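Side-chain contacts in serine protease inhibitor (Schistosoma haematobium, PDB 3STO), which adopts the serpin fold and probably inhibits serine-type endopeptidases: residues 20-25 / 44-49; 27-32 / 310-315; 94-99 / 388-393; 270-273 / 278-281; 48-53 / 69-74. One frame throughout, in Å; residues are numbered along the deposited sequence.

Contact 1. Residues 20-25 / 44-49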
# COMPACT_ATOMS: atom_id res chain seq x y z
N LYS A 20 5.37 -12.33 -1.91
CA LYS A 20 4.21 -12.68 -1.10
C LYS A 20 4.63 -13.04 0.32
O LYS A 20 3.89 -12.78 1.28
CB LYS A 20 3.37 -13.80 -1.72
CG LYS A 20 2.58 -13.41 -2.95
CD LYS A 20 1.51 -14.46 -3.30
CE LYS A 20 0.79 -14.08 -4.59
NZ LYS A 20 -0.56 -14.75 -4.76
N ALA A 21 5.80 -13.66 0.44
CA ALA A 21 6.42 -13.96 1.74
C ALA A 21 6.73 -12.67 2.50
O ALA A 21 6.38 -12.53 3.68
CB ALA A 21 7.70 -14.74 1.54
N PHE A 22 7.37 -11.74 1.82
CA PHE A 22 7.60 -10.42 2.38
C PHE A 22 6.27 -9.82 2.84
O PHE A 22 6.10 -9.42 3.98
CB PHE A 22 8.25 -9.49 1.34
CG PHE A 22 8.40 -8.09 1.84
CD1 PHE A 22 9.42 -7.76 2.73
CD2 PHE A 22 7.49 -7.10 1.47
CE1 PHE A 22 9.54 -6.46 3.23
CE2 PHE A 22 7.60 -5.80 1.95
CZ PHE A 22 8.63 -5.47 2.82
N THR A 23 5.33 -9.76 1.91
CA THR A 23 4.03 -9.15 2.16
C THR A 23 3.36 -9.67 3.43
O THR A 23 2.90 -8.89 4.24
CB THR A 23 3.10 -9.30 0.95
OG1 THR A 23 3.59 -8.46 -0.11
CG2 THR A 23 1.74 -8.84 1.33
N HIS A 24 3.39 -10.97 3.63
CA HIS A 24 2.84 -11.58 4.83
C HIS A 24 3.57 -11.17 6.11
O HIS A 24 2.94 -10.81 7.10
CB HIS A 24 2.80 -13.12 4.71
CG HIS A 24 2.08 -13.80 5.84
ND1 HIS A 24 2.22 -15.14 6.11
CD2 HIS A 24 1.21 -13.30 6.76
CE1 HIS A 24 1.45 -15.45 7.15
NE2 HIS A 24 0.84 -14.35 7.57
N ALA A 25 4.91 -11.18 6.07
CA ALA A 25 5.71 -10.83 7.22
C ALA A 25 5.47 -9.39 7.57
O ALA A 25 5.33 -9.01 8.75
CB ALA A 25 7.22 -11.05 6.93
N LEU A 44 3.63 -3.37 -1.51
CA LEU A 44 4.58 -3.46 -2.64
C LEU A 44 5.45 -2.20 -2.75
O LEU A 44 6.55 -2.24 -3.27
CB LEU A 44 3.87 -3.76 -3.97
CG LEU A 44 3.15 -5.10 -4.09
CD1 LEU A 44 2.62 -5.29 -5.50
CD2 LEU A 44 4.03 -6.27 -3.71
N GLY A 45 4.93 -1.09 -2.29
CA GLY A 45 5.70 0.12 -2.25
C GLY A 45 6.83 0.03 -1.25
O GLY A 45 7.87 0.64 -1.46
N ILE A 46 6.63 -0.71 -0.16
CA ILE A 46 7.69 -0.95 0.82
C ILE A 46 8.74 -1.81 0.16
O ILE A 46 9.92 -1.55 0.28
CB ILE A 46 7.22 -1.72 2.09
CG1 ILE A 46 5.83 -1.27 2.56
CG2 ILE A 46 8.24 -1.60 3.21
CD1 ILE A 46 5.72 0.20 2.88
N LEU A 47 8.29 -2.85 -0.56
CA LEU A 47 9.18 -3.73 -1.33
C LEU A 47 10.03 -3.01 -2.39
O LEU A 47 11.22 -3.24 -2.48
CB LEU A 47 8.39 -4.88 -1.97
CG LEU A 47 9.19 -6.00 -2.64
CD1 LEU A 47 8.49 -7.32 -2.48
CD2 LEU A 47 9.41 -5.70 -4.11
N PHE A 48 9.41 -2.14 -3.19
CA PHE A 48 10.15 -1.38 -4.20
C PHE A 48 11.16 -0.41 -3.58
O PHE A 48 12.24 -0.23 -4.09
CB PHE A 48 9.20 -0.57 -5.10
CG PHE A 48 8.28 -1.41 -5.94
CD1 PHE A 48 8.31 -2.80 -5.87
CD2 PHE A 48 7.37 -0.81 -6.81
CE1 PHE A 48 7.46 -3.57 -6.65
CE2 PHE A 48 6.52 -1.58 -7.60
CZ PHE A 48 6.56 -2.95 -7.52
N THR A 49 10.79 0.25 -2.48
CA THR A 49 11.65 1.24 -1.85
C THR A 49 12.86 0.58 -1.19
O THR A 49 14.00 0.96 -1.44
CB THR A 49 10.90 1.98 -0.78
OG1 THR A 49 9.83 2.71 -1.39
CG2 THR A 49 11.85 2.92 -0.04
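The ring of Phe22 has Ile46 CG2 at its edge, near the ring plane and 3.9 Å from CZ, and the two side chains cross at about a right angle. Leu47 comes in from another direction: its CD1 stands 4.1 Å from Phe22 CD2, while its backbone N approaches CE2 obliquely. A second ring, that of Phe48, belongs to the packing within the other helix, with Leu44 O over one face, off centre, and Leu47 CD2 at the edge. With CG anti to the backbone N (chi1 175°), the Phe22 ring is swung toward helix 44-49, where its CD2, CE2 and CZ do the touching. A large flat group suits this spot, for the two segment axes stay 10.2 Å apart and cross at 115°, so their backbones do not approach closely. Nearer the start of the second helix, Thr23 OG1 rests 4.2 Å from Leu44 CD2. That hydroxyl is hydrogen-bonded to His19 O one turn back, which lets a threonine sit buried among aliphatic groups. These helices are the first two of the serpin fold. Met392 of strand 392-399 touches Thr23 and Leu44, Leu96 of helix 82-101 packs on Leu47, and Phe340 of strand 339-348 lies against Ile46.

Contact 2. Residues 27-32 / 310-315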
# COMPACT_ATOMS: atom_id res chain seq x y z
N LEU A 27 2.77 -7.62 6.92
CA LEU A 27 1.40 -7.34 7.36
C LEU A 27 1.12 -7.89 8.76
O LEU A 27 0.50 -7.20 9.54
CB LEU A 27 0.37 -7.82 6.33
CG LEU A 27 0.21 -7.02 5.03
CD1 LEU A 27 -0.66 -7.77 4.06
CD2 LEU A 27 -0.36 -5.64 5.28
N SER A 28 1.62 -9.07 9.11
CA SER A 28 1.44 -9.58 10.47
C SER A 28 2.09 -8.74 11.54
O SER A 28 1.73 -8.85 12.69
CB SER A 28 1.91 -11.01 10.67
OG SER A 28 3.02 -11.28 9.87
N THR A 29 3.02 -7.89 11.17
CA THR A 29 3.70 -7.12 12.19
C THR A 29 3.09 -5.74 12.28
O THR A 29 2.74 -5.28 13.35
CB THR A 29 5.22 -6.99 11.92
OG1 THR A 29 5.81 -8.30 12.00
CG2 THR A 29 5.86 -6.06 12.97
N VAL A 30 2.95 -5.10 11.14
CA VAL A 30 2.55 -3.72 11.10
C VAL A 30 1.09 -3.55 11.56
O VAL A 30 0.74 -2.50 12.06
CB VAL A 30 2.73 -3.14 9.70
CG1 VAL A 30 1.65 -3.65 8.73
CG2 VAL A 30 2.73 -1.62 9.76
N THR A 31 0.25 -4.56 11.42
CA THR A 31 -1.16 -4.32 11.76
C THR A 31 -1.42 -4.49 13.24
O THR A 31 -2.43 -3.99 13.75
CB THR A 31 -2.19 -5.16 10.94
OG1 THR A 31 -2.09 -6.54 11.29
CG2 THR A 31 -1.99 -4.98 9.43
N ALA A 32 -0.49 -5.16 13.93
CA ALA A 32 -0.64 -5.50 15.36
C ALA A 32 -1.05 -4.32 16.28
O ALA A 32 -1.90 -4.48 17.15
CB ALA A 32 0.65 -6.18 15.88
N LEU A 310 10.10 -2.73 9.99
CA LEU A 310 11.24 -3.23 9.20
C LEU A 310 12.38 -3.80 10.05
O LEU A 310 12.97 -4.82 9.71
CB LEU A 310 11.77 -2.17 8.22
CG LEU A 310 10.83 -1.80 7.07
CD1 LEU A 310 11.34 -0.62 6.31
CD2 LEU A 310 10.63 -2.98 6.15
N LYS A 311 12.68 -3.15 11.17
CA LYS A 311 13.64 -3.71 12.12
C LYS A 311 13.14 -5.04 12.58
O LYS A 311 13.86 -6.07 12.54
CB LYS A 311 13.83 -2.79 13.32
CG LYS A 311 14.83 -1.68 13.09
CD LYS A 311 14.74 -0.62 14.15
CE LYS A 311 15.89 0.32 14.01
NZ LYS A 311 15.70 1.55 14.85
N SER A 312 11.90 -5.03 13.05
CA SER A 312 11.24 -6.25 13.51
C SER A 312 11.25 -7.42 12.52
O SER A 312 11.28 -8.57 12.93
CB SER A 312 9.81 -5.94 13.91
OG SER A 312 9.12 -7.14 14.13
N ILE A 313 11.22 -7.16 11.21
CA ILE A 313 11.22 -8.26 10.26
C ILE A 313 12.58 -8.55 9.65
O ILE A 313 12.68 -9.33 8.70
CB ILE A 313 10.11 -8.14 9.13
CG1 ILE A 313 10.38 -6.98 8.17
CG2 ILE A 313 8.70 -8.01 9.72
CD1 ILE A 313 9.23 -6.78 7.19
N GLY A 314 13.63 -7.93 10.19
CA GLY A 314 14.98 -8.34 9.83
C GLY A 314 15.88 -7.30 9.21
O GLY A 314 17.04 -7.57 8.96
N VAL A 315 15.36 -6.11 8.95
CA VAL A 315 16.16 -5.06 8.32
C VAL A 315 16.64 -4.04 9.36
O VAL A 315 15.91 -3.11 9.73
CB VAL A 315 15.38 -4.36 7.19
CG1 VAL A 315 16.22 -3.23 6.55
CG2 VAL A 315 14.94 -5.41 6.17
O HOH W 1 7.96 -9.62 13.57
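Thr29 of helix 18-30 meets Ser312 and Ile313 with the two branches of its side chain. Its hydroxyl OG1 lies beside the backbone N (chi1 -64°) and 3.7 Å from the Ile313 methyl CG2; its own methyl CG2, left anti to that N, comes 3.6 Å from Ser312 OG. A water joins the polar ends indirectly, 3.0 Å from Thr29 OG1 and 2.8 Å from Ser312 OG. Small hydroxyl residues suit this partly solvated margin, since both hydroxyls bind the water and the threonine also brings a methyl to the serine; Thr29 OG1 has a weak bond to Ala25 O of its own helix as well. Farther along, Thr31 turns back on its helix: OG1 bonds to Leu27 O at 3.2 Å, and Thr31 N reaches the same oxygen from the opposite face of its plane. On the other side the short serpin helix 307-312 ends in a Schellman motif. Val315 N bonds to Leu310 O and Gly314 N to Lys311 O, with Gly314 as the C-prime residue at a phi of 121°. Glycine fits there because at these backbone angles a CB would press on the carbonyl O of Ile313. Just before that reversal, Ile313 holds CG1 between its backbone N and carbonyl carbon (chi1 68°), the crowded position, which turns CG2 toward the threonine. Thr309 of helix 307-312 touches both Thr29 and Val30.

Contact 3. Residues 94-99 / 388-393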
# COMPACT_ATOMS: atom_id res chain seq x y z
N GLN A 94 11.66 -4.91 -10.96
CA GLN A 94 11.32 -4.40 -12.28
C GLN A 94 10.14 -5.14 -12.86
O GLN A 94 9.29 -4.54 -13.48
CB GLN A 94 12.51 -4.52 -13.22
CG GLN A 94 13.38 -3.29 -13.13
CD GLN A 94 14.68 -3.42 -13.87
OE1 GLN A 94 15.43 -2.45 -13.93
NE2 GLN A 94 14.96 -4.61 -14.43
N GLU A 95 10.10 -6.44 -12.64
CA GLU A 95 9.01 -7.23 -13.11
C GLU A 95 7.70 -6.69 -12.49
O GLU A 95 6.75 -6.40 -13.21
CB GLU A 95 9.26 -8.68 -12.72
CG GLU A 95 8.30 -9.66 -13.31
CD GLU A 95 8.53 -9.86 -14.79
OE1 GLU A 95 9.46 -9.22 -15.34
OE2 GLU A 95 7.77 -10.66 -15.40
N LEU A 96 7.68 -6.51 -11.18
CA LEU A 96 6.50 -6.02 -10.47
C LEU A 96 6.13 -4.61 -10.89
O LEU A 96 4.96 -4.26 -11.09
CB LEU A 96 6.70 -6.10 -8.96
CG LEU A 96 6.77 -7.52 -8.40
CD1 LEU A 96 7.19 -7.56 -6.91
CD2 LEU A 96 5.44 -8.22 -8.62
N ASN A 97 7.14 -3.78 -11.04
CA ASN A 97 6.90 -2.42 -11.50
C ASN A 97 6.32 -2.39 -12.93
O ASN A 97 5.37 -1.66 -13.21
CB ASN A 97 8.20 -1.60 -11.39
CG ASN A 97 7.97 -0.13 -11.66
OD1 ASN A 97 7.29 0.51 -10.87
ND2 ASN A 97 8.50 0.40 -12.76
N ASN A 98 6.92 -3.16 -13.83
CA ASN A 98 6.41 -3.28 -15.19
C ASN A 98 4.96 -3.76 -15.26
O ASN A 98 4.16 -3.25 -16.05
CB ASN A 98 7.27 -4.21 -16.04
CG ASN A 98 8.59 -3.58 -16.45
OD1 ASN A 98 8.70 -2.35 -16.54
ND2 ASN A 98 9.60 -4.42 -16.70
N SER A 99 4.65 -4.77 -14.46
CA SER A 99 3.33 -5.35 -14.42
C SER A 99 2.32 -4.31 -13.98
O SER A 99 1.32 -4.13 -14.63
CB SER A 99 3.31 -6.54 -13.48
OG SER A 99 2.09 -7.22 -13.59
N GLN A 388 -5.87 -8.99 -9.60
CA GLN A 388 -6.37 -10.31 -10.01
C GLN A 388 -5.34 -11.09 -10.77
O GLN A 388 -5.45 -12.30 -10.93
CB GLN A 388 -7.67 -10.21 -10.82
CG GLN A 388 -8.75 -9.46 -10.09
CD GLN A 388 -10.07 -10.18 -10.08
OE1 GLN A 388 -10.18 -11.34 -9.61
NE2 GLN A 388 -11.08 -9.53 -10.59
N GLN A 389 -4.31 -10.39 -11.21
CA GLN A 389 -3.21 -11.06 -11.87
C GLN A 389 -2.17 -11.53 -10.85
O GLN A 389 -1.82 -12.71 -10.80
CB GLN A 389 -2.63 -10.12 -12.92
CG GLN A 389 -1.57 -10.75 -13.76
CD GLN A 389 -1.08 -9.78 -14.77
OE1 GLN A 389 -1.90 -9.18 -15.50
NE2 GLN A 389 0.24 -9.56 -14.79
N LEU A 390 -1.71 -10.62 -10.00
CA LEU A 390 -0.80 -10.99 -8.93
C LEU A 390 -1.48 -11.83 -7.85
O LEU A 390 -0.81 -12.38 -6.99
CB LEU A 390 -0.20 -9.74 -8.30
CG LEU A 390 0.52 -8.80 -9.26
CD1 LEU A 390 1.09 -7.63 -8.49
CD2 LEU A 390 1.63 -9.52 -10.02
N THR A 391 -2.81 -11.93 -7.90
CA THR A 391 -3.63 -12.54 -6.84
C THR A 391 -3.22 -12.12 -5.41
O THR A 391 -3.04 -12.95 -4.52
CB THR A 391 -3.73 -14.08 -6.94
OG1 THR A 391 -2.42 -14.65 -6.90
CG2 THR A 391 -4.39 -14.48 -8.24
N MSE A 392 -3.11 -10.82 -5.21
CA MSE A 392 -2.79 -10.32 -3.89
C MSE A 392 -3.31 -8.91 -3.75
O MSE A 392 -3.61 -8.24 -4.72
CB MSE A 392 -1.28 -10.34 -3.67
CG MSE A 392 -0.58 -9.23 -4.43
SE MSE A 392 1.41 -9.38 -4.44
CE MSE A 392 1.70 -9.59 -2.50
N PRO A 393 -3.44 -8.45 -2.51
CA PRO A 393 -3.85 -7.05 -2.38
C PRO A 393 -2.66 -6.12 -2.56
O PRO A 393 -1.55 -6.36 -2.08
CB PRO A 393 -4.36 -6.98 -0.93
CG PRO A 393 -3.54 -8.03 -0.20
CD PRO A 393 -3.37 -9.15 -1.21
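Leu390 lays its CD2 methyl against CD2 of Leu96, 4.3 Å away, and the same methyl stands 4.3 Å from Ser99 OG, about one turn farther along the helix. The leucine thus faces the step between two residues on one flank of helix 94-99. Beside this apolar touch Gln389 extends toward the helix, its CG anti to the backbone N (chi1 -175°), and its amide ends at Ser99. There NE2 comes within 3.2 Å of Ser99 OG, but the angle is too poor for a hydrogen bond; the serine hydroxyl is bonded instead to NH2 of Arg252, whose side chain also touches Gln389 and Leu390. Gln389 and Leu390 sit at the tip of a beta hairpin joining strands 381-387 and 392-399, where Thr391 and Met392 together oppose Asp387 in a G1 beta bulge. The first position of such a bulge is commonly glycine; here Thr391 adopts the left-handed conformation (phi 44°). The carboxylate oxygen OD1 of Asp387 accepts from the backbone N of Gln389 and of Leu390, securing the turn that presents their side chains. Gln389, a polar residue, is exposed, whereas Leu390 points toward the helix and also meets Leu44 of helix 43-55.

Contact 4. Residues 270-273 / 278-281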
# COMPACT_ATOMS: atom_id res chain seq x y z
N THR A 270 -9.81 -9.74 10.57
CA THR A 270 -8.47 -9.30 10.93
C THR A 270 -7.40 -10.24 10.39
O THR A 270 -6.34 -9.81 10.03
CB THR A 270 -8.28 -9.24 12.45
OG1 THR A 270 -8.86 -10.42 13.04
CG2 THR A 270 -8.95 -8.02 12.99
N GLU A 271 -7.70 -11.53 10.36
CA GLU A 271 -6.83 -12.49 9.73
C GLU A 271 -6.59 -12.31 8.18
O GLU A 271 -5.57 -12.70 7.66
CB GLU A 271 -7.31 -13.90 10.09
CG GLU A 271 -7.39 -14.12 11.62
CD GLU A 271 -6.13 -13.68 12.40
OE1 GLU A 271 -5.08 -14.37 12.29
OE2 GLU A 271 -6.17 -12.65 13.12
N LEU A 272 -7.52 -11.68 7.47
CA LEU A 272 -7.27 -11.32 6.09
C LEU A 272 -6.43 -10.06 5.98
O LEU A 272 -5.63 -9.94 5.06
CB LEU A 272 -8.58 -11.13 5.31
CG LEU A 272 -9.34 -12.41 4.99
CD1 LEU A 272 -10.75 -12.06 4.66
CD2 LEU A 272 -8.70 -13.14 3.85
N LEU A 273 -6.64 -9.10 6.89
CA LEU A 273 -5.84 -7.89 6.93
C LEU A 273 -4.37 -8.21 7.30
O LEU A 273 -3.44 -7.70 6.68
CB LEU A 273 -6.45 -6.84 7.87
CG LEU A 273 -5.70 -5.49 7.86
CD1 LEU A 273 -5.93 -4.74 6.56
CD2 LEU A 273 -6.07 -4.62 9.07
N VAL A 278 -5.47 -16.21 3.56
CA VAL A 278 -5.01 -15.82 2.22
C VAL A 278 -6.16 -15.29 1.39
O VAL A 278 -7.07 -16.04 1.04
CB VAL A 278 -4.33 -17.02 1.50
CG1 VAL A 278 -3.86 -16.63 0.12
CG2 VAL A 278 -3.17 -17.50 2.32
N LEU A 279 -6.12 -13.99 1.08
CA LEU A 279 -7.23 -13.30 0.45
C LEU A 279 -7.68 -13.96 -0.85
O LEU A 279 -8.88 -14.15 -1.08
CB LEU A 279 -6.89 -11.81 0.21
CG LEU A 279 -8.01 -10.89 -0.35
CD1 LEU A 279 -9.34 -10.91 0.46
CD2 LEU A 279 -7.52 -9.45 -0.49
N SER A 280 -6.71 -14.31 -1.69
CA SER A 280 -6.99 -14.91 -3.00
C SER A 280 -7.83 -16.18 -2.89
O SER A 280 -8.65 -16.43 -3.77
CB SER A 280 -5.71 -15.16 -3.80
OG SER A 280 -4.86 -16.08 -3.15
N GLU A 281 -7.63 -16.96 -1.83
CA GLU A 281 -8.44 -18.15 -1.57
C GLU A 281 -9.89 -17.82 -1.31
O GLU A 281 -10.75 -18.64 -1.62
CB GLU A 281 -7.89 -18.95 -0.38
CG GLU A 281 -6.50 -19.55 -0.63
CD GLU A 281 -5.99 -20.40 0.52
OE1 GLU A 281 -6.82 -20.79 1.38
OE2 GLU A 281 -4.76 -20.69 0.58
O HOH W 2 -4.57 -12.07 3.33
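Apolar packing comes first: the CD2 methyl of Leu272 is set against Leu279 of helix 279-283, 3.7 Å from Leu279 CA and 4.1 Å from Leu279 CD1. With CG anti to the carbonyl carbon (chi1 -72°), the Leu272 side chain reaches across the gap, so one branch covers the backbone as well as the side chain of its partner. The same methyl lies 4.1 Å from the carbonyl carbon of Val278, whose own side chain points away and is exposed. Leu279 sends CG anti to its backbone N (chi1 -175°), and of its two methyls CD1 is the one that meets Leu272 CD2. Branched aliphatic side chains suit this buried place, because both leucines also pack on the ring of Phe384.

Polar linkage across the pair runs through a water. It donates to Leu272 O at 2.9 Å and accepts weakly from Leu279 N at 3.3 Å, bridging a carbonyl of helix 269-273 and the amide of Leu279.

Hydrogen bonds also tie together the short connection between the segments. The carboxylate of Glu271 takes Asn276 ND2 on OE1 and Asn274 ND2 on OE2, two amides of the connecting turn, and the Glu271 backbone bonds with that of Lys277.

In the serpin fold this pair of short helices lies against strands 381-387 and 392-399: besides the shared Phe384, Tyr386 and Pro393 are touched by Leu279, and Ala396 and Lys398 by Leu273.

Contact 5. Residues 48-53 / 69-74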
# COMPACT_ATOMS: atom_id res chain seq x y z
N PHE A 48 9.41 -2.14 -3.19
CA PHE A 48 10.15 -1.38 -4.20
C PHE A 48 11.16 -0.41 -3.58
O PHE A 48 12.24 -0.23 -4.09
CB PHE A 48 9.20 -0.57 -5.10
CG PHE A 48 8.28 -1.41 -5.94
CD1 PHE A 48 8.31 -2.80 -5.87
CD2 PHE A 48 7.37 -0.81 -6.81
CE1 PHE A 48 7.46 -3.57 -6.65
CE2 PHE A 48 6.52 -1.58 -7.60
CZ PHE A 48 6.56 -2.95 -7.52
N THR A 49 10.79 0.25 -2.48
CA THR A 49 11.65 1.24 -1.85
C THR A 49 12.86 0.58 -1.19
O THR A 49 14.00 0.96 -1.44
CB THR A 49 10.90 1.98 -0.78
OG1 THR A 49 9.83 2.71 -1.39
CG2 THR A 49 11.85 2.92 -0.04
N LEU A 50 12.59 -0.42 -0.35
CA LEU A 50 13.62 -1.31 0.17
C LEU A 50 14.44 -1.95 -0.95
O LEU A 50 15.68 -1.96 -0.92
CB LEU A 50 12.96 -2.43 0.95
CG LEU A 50 13.80 -2.89 2.12
CD1 LEU A 50 14.24 -1.64 2.86
CD2 LEU A 50 12.93 -3.77 2.96
N GLY A 51 13.75 -2.52 -1.91
CA GLY A 51 14.41 -3.22 -2.99
C GLY A 51 15.34 -2.33 -3.77
O GLY A 51 16.39 -2.77 -4.25
N ILE A 52 14.98 -1.07 -3.94
CA ILE A 52 15.81 -0.22 -4.77
C ILE A 52 17.26 -0.10 -4.23
O ILE A 52 18.23 -0.14 -5.00
CB ILE A 52 15.14 1.13 -5.00
CG1 ILE A 52 15.56 1.71 -6.34
CG2 ILE A 52 15.40 2.09 -3.85
CD1 ILE A 52 14.66 2.84 -6.77
N LEU A 53 17.41 -0.02 -2.90
CA LEU A 53 18.72 0.10 -2.26
C LEU A 53 19.62 -1.11 -2.52
O LEU A 53 20.81 -0.97 -2.76
CB LEU A 53 18.57 0.35 -0.76
CG LEU A 53 17.82 1.65 -0.44
CD1 LEU A 53 17.67 1.83 1.04
CD2 LEU A 53 18.54 2.84 -1.05
N LYS A 69 17.34 -11.24 2.66
CA LYS A 69 16.68 -12.25 3.47
C LYS A 69 15.21 -11.88 3.73
O LYS A 69 14.29 -12.71 3.59
CB LYS A 69 17.43 -12.48 4.79
CG LYS A 69 18.39 -13.67 4.80
N THR A 70 14.98 -10.64 4.12
CA THR A 70 13.66 -10.18 4.47
C THR A 70 12.81 -10.27 3.23
O THR A 70 11.61 -10.52 3.30
CB THR A 70 13.69 -8.74 4.93
OG1 THR A 70 14.43 -8.65 6.16
CG2 THR A 70 12.29 -8.24 5.15
N MSE A 71 13.46 -10.11 2.09
CA MSE A 71 12.81 -10.17 0.79
C MSE A 71 12.65 -11.61 0.36
O MSE A 71 11.98 -11.90 -0.64
CB MSE A 71 13.62 -9.43 -0.28
CG MSE A 71 12.78 -8.83 -1.32
SE MSE A 71 11.60 -7.58 -0.42
CE MSE A 71 12.93 -6.20 -0.08
N ARG A 72 13.29 -12.51 1.10
CA ARG A 72 13.14 -13.94 0.86
C ARG A 72 13.70 -14.36 -0.51
O ARG A 72 13.14 -15.25 -1.15
CB ARG A 72 11.66 -14.31 0.97
CG ARG A 72 11.31 -15.39 1.95
CD ARG A 72 11.24 -14.97 3.42
NE ARG A 72 10.91 -13.57 3.70
CZ ARG A 72 10.50 -13.12 4.89
NH1 ARG A 72 10.31 -13.96 5.90
NH2 ARG A 72 10.24 -11.82 5.08
N LEU A 73 14.81 -13.74 -0.94
CA LEU A 73 15.47 -14.04 -2.22
C LEU A 73 16.14 -15.41 -2.20
O LEU A 73 16.57 -15.87 -1.16
CB LEU A 73 16.52 -12.98 -2.56
CG LEU A 73 16.09 -11.51 -2.69
CD1 LEU A 73 17.23 -10.64 -3.17
CD2 LEU A 73 14.91 -11.38 -3.62
N LYS A 74 16.25 -16.05 -3.36
CA LYS A 74 16.99 -17.31 -3.50
C LYS A 74 18.49 -17.10 -3.32
O LYS A 74 19.19 -17.92 -2.73
CB LYS A 74 16.77 -17.96 -4.88
CG LYS A 74 15.36 -18.42 -5.15
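Apolar contact rests on one methyl group: CE of Met71, modelled as selenomethionine, lies 3.9 Å from Leu50 CD2 and equally 3.9 Å from Leu50 CB. The two side chains slide past each other in opposite directions, so the methyl settles alongside the leucine and close to its root. Bends at chi2 (60°) and chi3 (74°) fold the Met71 chain and bring CE to the helix surface. There it also passes 4.2 Å from the backbone N of Gly51. Unbranched and flexible, methionine is well suited to such a fitted position, while Leu50 offers a broad aliphatic flank.

Both segments belong to the helical part of the serpin fold, in which helix 43-55 is buried. Following helix 61-70, residues 69-72 form a Schellman motif, Arg72 having a positive phi (65°).

Polar interactions lie within residues 69-74 and hold this reversal. Arg72 N bonds to Lys69 O at 2.7 Å. The guanidinium group of Arg72 folds back onto Thr70 O, to which NH2 donates at 2.6 Å and NE adds a weak bond of 3.2 Å. A positive group at the carboxyl end of a helix would probably be favoured by the helix dipole. The Arg72 side chain packs on Ala21 and Ala25 of helix 18-30, small residues that let it lie close, and Met71 touches Met89 of helix 82-101.

Overall arrangement
Contact 1 touches contacts 2, 3 and 5: its centre is 8 Å from that of contact 5, with which it shares Phe48 and Thr49, and 10 Å from that of contact 2. Leu47 CG lies 3.6 Å from Met71 SE, and Ile313 O of contact 2 reaches Thr70 OG1 of contact 5 at 3.2 Å, closing a cluster of four helices. Toward the beta strands, Lys20 NZ meets Thr391 OG1 at 2.8 Å, a probable hydrogen bond between contacts 1 and 3. Contact 4 is joined through contact 3, where Pro393 CB touches Leu279 CD2 at 4.0 Å, and through contact 2, where Leu27 CD1 lies 3.8 Å from Leu273 O. Contacts 4 and 5 lie farthest apart, with centres about 23 Å from each other.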